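Local atomic coordinates of ribulose-bisphosphate carboxylase (Alicyclobacillus acidocaldarius subsp. acidocaldarius, PDB entry 4NAS), a protein that belongs to the ribulose-bisphosphate carboxylase large-chain family, pairing an N-terminal domain with a TIM-barrel domain. Residues Y186-P189 with E190-V193. Sequence-based numbering, arbitrary orientation.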
# COMPACT_ATOMS: atom_id res chain seq x y z
N TYR B 186 -18.53 -1.82 -21.90
CA TYR B 186 -19.80 -1.26 -22.35
C TYR B 186 -19.71 0.26 -22.48
O TYR B 186 -20.38 0.86 -23.32
CB TYR B 186 -20.92 -1.69 -21.41
CG TYR B 186 -20.90 -3.18 -21.14
CD1 TYR B 186 -21.43 -4.07 -22.06
CD2 TYR B 186 -20.31 -3.69 -20.00
CE1 TYR B 186 -21.39 -5.44 -21.84
CE2 TYR B 186 -20.26 -5.05 -19.76
CZ TYR B 186 -20.81 -5.92 -20.68
OH TYR B 186 -20.75 -7.28 -20.43
N ALA B 187 -18.89 0.87 -21.64
CA ALA B 187 -18.72 2.32 -21.69
C ALA B 187 -17.37 2.70 -21.10
O ALA B 187 -17.14 2.51 -19.91
CB ALA B 187 -19.84 3.02 -20.95
N THR B 188 -16.50 3.23 -21.94
CA THR B 188 -15.20 3.71 -21.51
C THR B 188 -15.36 4.96 -20.66
O THR B 188 -16.34 5.70 -20.80
CB THR B 188 -14.33 4.06 -22.71
OG1 THR B 188 -14.90 5.18 -23.40
CG2 THR B 188 -14.24 2.88 -23.64
N PRO B 189 -14.40 5.20 -19.76
CA PRO B 189 -14.42 6.43 -18.95
C PRO B 189 -14.55 7.71 -19.81
O PRO B 189 -15.27 8.64 -19.43
CB PRO B 189 -13.08 6.36 -18.21
CG PRO B 189 -12.95 4.88 -17.93
CD PRO B 189 -13.43 4.22 -19.23
N GLU B 190 -13.87 7.75 -20.95
CA GLU B 190 -13.93 8.95 -21.77
C GLU B 190 -15.33 9.12 -22.39
O GLU B 190 -15.83 10.25 -22.49
CB GLU B 190 -12.81 9.01 -22.83
CG GLU B 190 -12.08 7.72 -23.16
CD GLU B 190 -11.13 7.23 -22.04
OE1 GLU B 190 -10.13 7.90 -21.69
OE2 GLU B 190 -11.39 6.14 -21.53
N ASP B 191 -15.96 8.02 -22.77
CA ASP B 191 -17.32 8.07 -23.32
C ASP B 191 -18.35 8.44 -22.25
O ASP B 191 -19.36 9.10 -22.54
CB ASP B 191 -17.70 6.75 -23.99
CG ASP B 191 -17.04 6.57 -25.35
OD1 ASP B 191 -16.50 7.56 -25.91
OD2 ASP B 191 -17.06 5.43 -25.87
N ARG B 192 -18.11 8.01 -21.01
CA ARG B 192 -18.97 8.39 -19.89
C ARG B 192 -18.88 9.87 -19.60
O ARG B 192 -19.90 10.52 -19.36
CB ARG B 192 -18.67 7.56 -18.63
CG ARG B 192 -18.85 6.07 -18.85
CD ARG B 192 -19.04 5.32 -17.54
NE ARG B 192 -17.94 5.54 -16.61
CZ ARG B 192 -16.83 4.81 -16.56
NH1 ARG B 192 -16.64 3.82 -17.43
NH2 ARG B 192 -15.90 5.07 -15.64
N VAL B 193 -17.68 10.42 -19.61
CA VAL B 193 -17.53 11.84 -19.32
C VAL B 193 -18.30 12.66 -20.37
O VAL B 193 -19.09 13.54 -20.03
CB VAL B 193 -16.05 12.29 -19.24
CG1 VAL B 193 -15.95 13.81 -19.18
CG2 VAL B 193 -15.34 11.63 -18.02
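Arg192 N gives a hydrogen bond to Thr188 O (2.9 Å, 155° at the hydrogen), and Val193 N does the same to Pro189 O (3.0 Å), opening the first turn of helix 189-207. Thr188 is the N-cap. With chi1 at 66°, OG1 sits between its own backbone N and carbonyl carbon and accepts from Asp191 N at 3.1 Å.

The side chain of Arg192 runs back along the residues before the helix. CG lies 3.8 Å from Ala187 CB, and the later bend at chi3 turns the guanidinium to set NH1 beside Ala187 O and one face over Pro189. The NH1 bond to Ala187 O is short (2.8 Å) but bent and weak, 128° at the hydrogen, with that oxygen at the edge of the group and in its plane. Pro189 CA stands 3.6 Å above the guanidinium plane, towards the rim. NE and NH2 have partners outside the turn, Tyr213 OH and the carboxylate of Asp177, which add to the weak NH1 bond. Glu190 brings OE2 to 3.6 Å from Pro189 CD, while its carboxylate forms salt bridges with Arg227 and Arg230.

Those arginines belong to helix 221-233, which flanks this turn together with helix 157-168, where Leu160 meets Ala187 and Arg192; Val215 of strand 214-216 packs against Pro189, Arg192 and Val193, seating the helix start against the barrel.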